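Local coordinates for protein prolyl oligopeptidase (PDB 1YR2) that probably hydrolyses oligopeptides on the carboxyl side of proline, and less readily alanine, as a serine protease of the prolyl oligopeptidase family, at residues Thr490-Tyr495 with Ala519-Asn524; Asp549-Ala554 with Leu579-Val584. All blocks are in the same frame, centred on the assembly; numbering follows the deposited sequence.

Interaction 1: Thr490-Tyr495 with Ala519-Asn524; sequences TLLYGY and AFALAN
Leu-491 reaches both ways along its neighbour: its N donates to Ala-519 O (2.9 Å) and its O accepts from Ala-521 N at the same length. Tyr-493 repeats the pattern, its N bonding Ala-521 O at 2.9 Å and its O taking Ala-523 N at a longer 3.2 Å, the donor there nearly in line with the C=O bond. On one face Leu-491 CD2 meets Phe-520 CD1 at 4.0 Å, and Tyr-493 CB packs against Phe-520 CE1. Tyr-493 and Leu-522 run alongside each other, both with CG anti to the backbone N (chi1 -177° and -178°), which brings Tyr-493 CD2 within 3.9 Å of Leu-522 CD1. The other face carries Leu-492, whose CD1 leans over Ala-521 CB at 3.9 Å. Beyond the last direct bond the strands part, and a water joins Ala-523 O to Tyr-495 N. In the second shell Phe-510 stacks on the Phe-520 ring, Trp-513 NE1 also bonds Ala-519 O, and Thr-490 OG1 bonds Thr-564 OG1. Phe-510 and Trp-513 lie on helix 508-514, which connects the two parallel strands, so strand, helix and strand make a beta-alpha-beta unit in the central sheet of the alpha/beta-hydrolase domain.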
ATOM      1  N   THR A 490      -4.788  18.398 -15.286  1.00 12.66           N
ATOM      2  CA  THR A 490      -4.041  17.759 -14.218  1.00 12.53           C
ATOM      3  C   THR A 490      -5.006  17.309 -13.151  1.00 13.07           C
ATOM      4  O   THR A 490      -5.928  18.023 -12.785  1.00 14.00           O
ATOM      5  CB  THR A 490      -3.014  18.738 -13.626  1.00 12.51           C
ATOM      6  OG1 THR A 490      -2.052  19.092 -14.616  1.00 12.36           O
ATOM      7  CG2 THR A 490      -2.205  18.114 -12.499  1.00 14.23           C
ATOM      8  N   LEU A 491      -4.766  16.093 -12.666  1.00 12.88           N
ATOM      9  CA  LEU A 491      -5.455  15.519 -11.536  1.00 12.89           C
ATOM     10  C   LEU A 491      -4.468  15.501 -10.369  1.00 12.48           C
ATOM     11  O   LEU A 491      -3.451  14.794 -10.425  1.00 11.80           O
ATOM     12  CB  LEU A 491      -5.909  14.099 -11.890  1.00 13.62           C
ATOM     13  CG  LEU A 491      -6.874  13.381 -10.935  1.00 16.79           C
ATOM     14  CD1 LEU A 491      -7.372  12.074 -11.590  1.00 21.89           C
ATOM     15  CD2 LEU A 491      -6.222  13.051  -9.655  1.00 24.11           C
ATOM     16  N   LEU A 492      -4.781  16.256  -9.317  1.00 10.93           N
ATOM     17  CA  LEU A 492      -3.944  16.387  -8.114  1.00 10.44           C
ATOM     18  C   LEU A 492      -4.635  15.684  -6.961  1.00 10.12           C
ATOM     19  O   LEU A 492      -5.752  16.016  -6.629  1.00 10.12           O
ATOM     20  CB  LEU A 492      -3.744  17.851  -7.767  1.00 10.75           C
ATOM     21  CG  LEU A 492      -3.170  18.199  -6.411  1.00 11.23           C
ATOM     22  CD1 LEU A 492      -1.737  17.628  -6.269  1.00  9.35           C
ATOM     23  CD2 LEU A 492      -3.218  19.690  -6.177  1.00 13.72           C
ATOM     24  N   TYR A 493      -3.945  14.716  -6.387  1.00  8.99           N
ATOM     25  CA  TYR A 493      -4.425  13.862  -5.306  1.00  9.39           C
ATOM     26  C   TYR A 493      -3.689  14.130  -4.001  1.00 10.39           C
ATOM     27  O   TYR A 493      -2.507  14.502  -3.982  1.00  8.72           O
ATOM     28  CB  TYR A 493      -4.226  12.411  -5.729  1.00  9.37           C
ATOM     29  CG  TYR A 493      -4.746  11.393  -4.753  1.00  9.57           C
ATOM     30  CD1 TYR A 493      -6.076  11.003  -4.770  1.00 13.21           C
ATOM     31  CD2 TYR A 493      -3.922  10.828  -3.809  1.00 12.51           C
ATOM     32  CE1 TYR A 493      -6.545  10.084  -3.885  1.00 13.89           C
ATOM     33  CE2 TYR A 493      -4.407   9.879  -2.903  1.00 13.12           C
ATOM     34  CZ  TYR A 493      -5.726   9.532  -2.964  1.00 13.91           C
ATOM     35  OH  TYR A 493      -6.231   8.623  -2.096  1.00 18.42           O
ATOM     36  N   GLY A 494      -4.423  14.025  -2.907  1.00 10.78           N
ATOM     37  CA  GLY A 494      -3.797  14.108  -1.595  1.00 12.05           C
ATOM     38  C   GLY A 494      -4.645  13.375  -0.568  1.00 11.47           C
ATOM     39  O   GLY A 494      -5.761  12.968  -0.849  1.00 13.00           O
ATOM     40  N   TYR A 495      -4.067  13.161   0.603  1.00 11.54           N
ATOM     41  CA  TYR A 495      -4.797  12.618   1.780  1.00 12.13           C
ATOM     42  C   TYR A 495      -4.561  13.516   2.976  1.00 12.55           C
ATOM     43  O   TYR A 495      -5.421  14.348   3.318  1.00 14.59           O
ATOM     44  CB  TYR A 495      -4.350  11.188   2.059  1.00 11.67           C
ATOM     45  CG  TYR A 495      -5.174  10.446   3.093  1.00 11.55           C
ATOM     46  CD1 TYR A 495      -6.418   9.935   2.783  1.00 13.66           C
ATOM     47  CD2 TYR A 495      -4.701  10.225   4.390  1.00 13.32           C
ATOM     48  CE1 TYR A 495      -7.185   9.208   3.722  1.00 12.95           C
ATOM     49  CE2 TYR A 495      -5.468   9.518   5.326  1.00 12.34           C
ATOM     50  CZ  TYR A 495      -6.701   9.035   4.990  1.00 14.14           C
ATOM     51  OH  TYR A 495      -7.442   8.327   5.898  1.00 19.37           O
ATOM     52  N   ALA A 519      -2.025  14.980 -16.853  1.00 12.70           N
ATOM     53  CA  ALA A 519      -0.951  14.931 -15.875  1.00 11.79           C
ATOM     54  C   ALA A 519      -1.524  14.517 -14.551  1.00 12.52           C
ATOM     55  O   ALA A 519      -2.687  14.834 -14.246  1.00 12.72           O
ATOM     56  CB  ALA A 519      -0.269  16.259 -15.765  1.00 13.97           C
ATOM     57  N   PHE A 520      -0.738  13.743 -13.802  1.00 11.88           N
ATOM     58  CA  PHE A 520      -1.076  13.333 -12.458  1.00 10.98           C
ATOM     59  C   PHE A 520      -0.048  13.896 -11.479  1.00 10.89           C
ATOM     60  O   PHE A 520       1.169  13.895 -11.734  1.00 10.89           O
ATOM     61  CB  PHE A 520      -1.196  11.819 -12.375  1.00 11.88           C
ATOM     62  CG  PHE A 520      -1.373  11.293 -10.976  1.00 10.13           C
ATOM     63  CD1 PHE A 520      -2.574  11.462 -10.307  1.00 14.95           C
ATOM     64  CD2 PHE A 520      -0.336  10.686 -10.314  1.00 15.60           C
ATOM     65  CE1 PHE A 520      -2.771  10.947  -9.033  1.00 14.81           C
ATOM     66  CE2 PHE A 520      -0.494  10.194  -9.009  1.00 16.51           C
ATOM     67  CZ  PHE A 520      -1.737  10.341  -8.364  1.00 14.59           C
ATOM     68  N   ALA A 521      -0.563  14.421 -10.374  1.00 10.65           N
ATOM     69  CA  ALA A 521       0.268  14.963  -9.299  1.00 11.43           C
ATOM     70  C   ALA A 521      -0.246  14.480  -7.980  1.00 10.62           C
ATOM     71  O   ALA A 521      -1.451  14.344  -7.771  1.00 10.17           O
ATOM     72  CB  ALA A 521       0.229  16.461  -9.387  1.00 12.71           C
ATOM     73  N   LEU A 522       0.661  14.164  -7.077  1.00 10.57           N
ATOM     74  CA  LEU A 522       0.318  13.707  -5.756  1.00 10.40           C
ATOM     75  C   LEU A 522       1.243  14.415  -4.777  1.00 11.14           C
ATOM     76  O   LEU A 522       2.463  14.332  -4.916  1.00 10.63           O
ATOM     77  CB  LEU A 522       0.489  12.196  -5.642  1.00 11.35           C
ATOM     78  CG  LEU A 522       0.106  11.542  -4.292  1.00 13.12           C
ATOM     79  CD1 LEU A 522      -0.194  10.095  -4.446  1.00 16.09           C
ATOM     80  CD2 LEU A 522       1.212  11.691  -3.237  1.00 14.71           C
ATOM     81  N   ALA A 523       0.657  15.137  -3.831  1.00 11.39           N
ATOM     82  CA  ALA A 523       1.435  15.902  -2.824  1.00 11.35           C
ATOM     83  C   ALA A 523       1.488  15.147  -1.501  1.00 11.34           C
ATOM     84  O   ALA A 523       0.477  14.654  -1.021  1.00 10.71           O
ATOM     85  CB  ALA A 523       0.803  17.247  -2.630  1.00 13.05           C
ATOM     86  N   ASN A 524       2.671  15.058  -0.924  1.00 10.93           N
ATOM     87  CA  ASN A 524       2.927  14.336   0.318  1.00 10.37           C
ATOM     88  C   ASN A 524       2.766  15.332   1.475  1.00 10.47           C
ATOM     89  O   ASN A 524       3.708  15.697   2.169  1.00  9.57           O
ATOM     90  CB  ASN A 524       4.331  13.747   0.296  1.00 11.52           C
ATOM     91  CG  ASN A 524       4.469  12.615  -0.690  1.00 10.78           C
ATOM     92  OD1 ASN A 524       5.025  12.798  -1.793  1.00 13.99           O
ATOM     93  ND2 ASN A 524       3.854  11.447  -0.359  1.00 11.29           N
TER
HETATM   94  O   HOH W   1      -1.118  13.585   0.897  1.00 15.25           O

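Interaction 2: Asp549-Ala554 with Leu579-Val584; sequences DDFIAA and LLIGAV
Phe-551 and Ile-552 meet Leu-580, Ile-581 and Val-584 where two helix segments cross at -72°, their axes 10.3 Å apart. The helices, 544-560 and 576-587, belong to the alpha/beta-hydrolase fold; the second begins within a GxSxG sequence, consistent with the nucleophile elbow of serine hydrolases. The interface is apolar, and the Phe-551 ring is its centrepiece. Leu-580 comes over one face of the ring at about a right angle, making a CH-pi contact in which CD2 sits 3.8 Å from the ring centroid, almost exactly on the normal. Its other methyl, CD1, lies towards the root of the ring, 3.7 Å from Phe-551 CD2. Val-584 approaches differently: CG2 lies at the ring edge, in plane, 3.9 Å from the same Phe-551 CD2. With CG anti to the backbone N (chi1 -167°), Phe-551 extends its ring from helix 544-560 into this cluster, where Ile-581 CD1 reaches CE2 obliquely at 4.0 Å. Ile-571, from strand 569-574, touches Phe-551, Ile-581 and Val-584, so the cluster is packed down on the central sheet. An alanine in place of Phe-551 would remove the ring and is likely to leave a gap between the helices, with the Leu-580 methyls deprived of the face they cover. Phe-548, one turn earlier on helix 544-560, also touches Leu-580 and Val-584. Val-584 meets Ile-552 as well, the two side chains passing one another running opposite ways, with Ile-552 CG1 lying 4.0 Å from Val-584 CG1.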
ATOM      1  N   ASP A 549      -3.213  24.232   3.562  1.00 13.34           N
ATOM      2  CA  ASP A 549      -2.302  25.164   2.969  1.00 12.75           C
ATOM      3  C   ASP A 549      -1.299  24.464   2.064  1.00 12.78           C
ATOM      4  O   ASP A 549      -0.957  24.995   0.996  1.00 12.54           O
ATOM      5  CB  ASP A 549      -1.535  25.931   4.050  1.00 13.34           C
ATOM      6  CG  ASP A 549      -2.427  26.821   4.859  1.00 15.59           C
ATOM      7  OD1 ASP A 549      -3.565  27.181   4.420  1.00 15.27           O
ATOM      8  OD2 ASP A 549      -2.079  27.215   5.964  1.00 19.43           O
ATOM      9  N   ASP A 550      -0.805  23.303   2.489  1.00 11.14           N
ATOM     10  CA  ASP A 550       0.159  22.540   1.687  1.00 10.84           C
ATOM     11  C   ASP A 550      -0.469  22.175   0.339  1.00 11.27           C
ATOM     12  O   ASP A 550       0.168  22.233  -0.709  1.00 11.06           O
ATOM     13  CB  ASP A 550       0.618  21.247   2.378  1.00 11.13           C
ATOM     14  CG  ASP A 550       1.545  21.445   3.568  1.00 13.98           C
ATOM     15  OD1 ASP A 550       2.082  22.556   3.778  1.00 16.32           O
ATOM     16  OD2 ASP A 550       1.780  20.484   4.364  1.00 12.79           O
ATOM     17  N   PHE A 551      -1.735  21.815   0.361  1.00 10.59           N
ATOM     18  CA  PHE A 551      -2.388  21.300  -0.857  1.00 11.35           C
ATOM     19  C   PHE A 551      -2.722  22.438  -1.808  1.00 10.73           C
ATOM     20  O   PHE A 551      -2.587  22.326  -3.051  1.00 11.70           O
ATOM     21  CB  PHE A 551      -3.581  20.491  -0.434  1.00 10.95           C
ATOM     22  CG  PHE A 551      -4.206  19.621  -1.524  1.00  9.76           C
ATOM     23  CD1 PHE A 551      -3.529  18.521  -2.061  1.00 11.53           C
ATOM     24  CD2 PHE A 551      -5.461  19.876  -1.954  1.00 12.78           C
ATOM     25  CE1 PHE A 551      -4.118  17.719  -3.045  1.00 12.16           C
ATOM     26  CE2 PHE A 551      -6.054  19.073  -2.956  1.00 15.73           C
ATOM     27  CZ  PHE A 551      -5.397  17.997  -3.475  1.00 11.99           C
ATOM     28  N   ILE A 552      -3.166  23.542  -1.238  1.00 11.62           N
ATOM     29  CA  ILE A 552      -3.383  24.735  -2.020  1.00 12.04           C
ATOM     30  C   ILE A 552      -2.049  25.183  -2.654  1.00 11.23           C
ATOM     31  O   ILE A 552      -2.016  25.539  -3.816  1.00 10.62           O
ATOM     32  CB  ILE A 552      -3.970  25.820  -1.123  1.00 12.34           C
ATOM     33  CG1 ILE A 552      -5.476  25.601  -0.937  1.00 14.12           C
ATOM     34  CG2 ILE A 552      -3.768  27.183  -1.729  1.00 13.20           C
ATOM     35  CD1 ILE A 552      -6.030  26.386   0.248  1.00 14.72           C
ATOM     36  N   ALA A 553      -0.969  25.203  -1.889  1.00 10.60           N
ATOM     37  CA  ALA A 553       0.317  25.549  -2.447  1.00 10.15           C
ATOM     38  C   ALA A 553       0.796  24.597  -3.543  1.00 11.19           C
ATOM     39  O   ALA A 553       1.505  25.046  -4.480  1.00 11.20           O
ATOM     40  CB  ALA A 553       1.373  25.689  -1.337  1.00 11.79           C
ATOM     41  N   ALA A 554       0.415  23.313  -3.456  1.00 10.79           N
ATOM     42  CA  ALA A 554       0.727  22.359  -4.509  1.00 11.66           C
ATOM     43  C   ALA A 554       0.034  22.778  -5.805  1.00 10.81           C
ATOM     44  O   ALA A 554       0.664  22.780  -6.873  1.00 11.93           O
ATOM     45  CB  ALA A 554       0.242  20.923  -4.139  1.00 12.09           C
ATOM     46  N   LEU A 579     -12.380  15.185   3.102  1.00 10.80           N
ATOM     47  CA  LEU A 579     -12.363  16.404   3.928  1.00 10.43           C
ATOM     48  C   LEU A 579     -11.401  17.434   3.284  1.00 10.03           C
ATOM     49  O   LEU A 579     -11.739  18.596   3.146  1.00 10.64           O
ATOM     50  CB  LEU A 579     -11.880  16.020   5.340  1.00  9.79           C
ATOM     51  CG  LEU A 579     -11.336  17.153   6.150  1.00 10.80           C
ATOM     52  CD1 LEU A 579     -12.448  18.115   6.409  1.00 10.54           C
ATOM     53  CD2 LEU A 579     -10.807  16.603   7.440  1.00 11.08           C
ATOM     54  N   LEU A 580     -10.218  16.965   2.879  1.00 10.23           N
ATOM     55  CA  LEU A 580      -9.193  17.811   2.226  1.00  9.68           C
ATOM     56  C   LEU A 580      -9.810  18.528   1.042  1.00 10.98           C
ATOM     57  O   LEU A 580      -9.737  19.755   0.903  1.00 10.59           O
ATOM     58  CB  LEU A 580      -8.004  16.933   1.771  1.00 10.11           C
ATOM     59  CG  LEU A 580      -7.019  17.595   0.790  1.00 11.28           C
ATOM     60  CD1 LEU A 580      -6.301  18.661   1.467  1.00 12.90           C
ATOM     61  CD2 LEU A 580      -6.106  16.538   0.214  1.00 15.85           C
ATOM     62  N   ILE A 581     -10.477  17.762   0.193  1.00 11.58           N
ATOM     63  CA  ILE A 581     -11.080  18.341  -0.998  1.00 12.46           C
ATOM     64  C   ILE A 581     -12.184  19.365  -0.643  1.00 10.99           C
ATOM     65  O   ILE A 581     -12.217  20.459  -1.220  1.00 10.71           O
ATOM     66  CB  ILE A 581     -11.598  17.256  -1.899  1.00 12.93           C
ATOM     67  CG1 ILE A 581     -10.481  16.283  -2.341  1.00 17.52           C
ATOM     68  CG2 ILE A 581     -12.424  17.823  -3.083  1.00 15.15           C
ATOM     69  CD1 ILE A 581      -9.320  16.849  -2.896  1.00 15.45           C
ATOM     70  N   GLY A 582     -13.041  19.030   0.317  1.00 11.91           N
ATOM     71  CA  GLY A 582     -14.120  19.918   0.755  1.00 12.49           C
ATOM     72  C   GLY A 582     -13.580  21.224   1.323  1.00 12.62           C
ATOM     73  O   GLY A 582     -14.123  22.313   1.076  1.00 12.98           O
ATOM     74  N   ALA A 583     -12.497  21.123   2.105  1.00 12.82           N
ATOM     75  CA  ALA A 583     -11.980  22.286   2.787  1.00 11.69           C
ATOM     76  C   ALA A 583     -11.269  23.235   1.801  1.00 12.19           C
ATOM     77  O   ALA A 583     -11.496  24.431   1.838  1.00 11.48           O
ATOM     78  CB  ALA A 583     -11.042  21.878   3.889  1.00 13.21           C
ATOM     79  N   VAL A 584     -10.408  22.715   0.923  1.00 10.79           N
ATOM     80  CA  VAL A 584      -9.698  23.596  -0.007  1.00 11.44           C
ATOM     81  C   VAL A 584     -10.684  24.148  -1.076  1.00 11.47           C
ATOM     82  O   VAL A 584     -10.481  25.236  -1.603  1.00 13.01           O
ATOM     83  CB  VAL A 584      -8.462  22.936  -0.670  1.00 10.04           C
ATOM     84  CG1 VAL A 584      -7.516  22.461   0.373  1.00 10.98           C
ATOM     85  CG2 VAL A 584      -8.884  21.779  -1.667  1.00 10.15           C
TER

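In the fold
Past the propeller strands, the chain enters interaction 1 at 490-495, runs through helix 508-514 and returns at 519-524, closing a parallel crossover. Only then does interaction 2 open, at 549-554 in helix 544-560; the chain next forms strand 569-574, beside strand 490-493 in the sheet, and closes the contact at 579-584. The two loops are thus in series, neither nested nor crossed. In space they touch, with centres about 11 Å apart: Phe-551 CE1 lies 3.5 Å from Leu-492 CG, and Leu-580 CD2 lies 3.6 Å from Gly-494 C. Together they tie adjacent sheet strands to the helix pair packed over them.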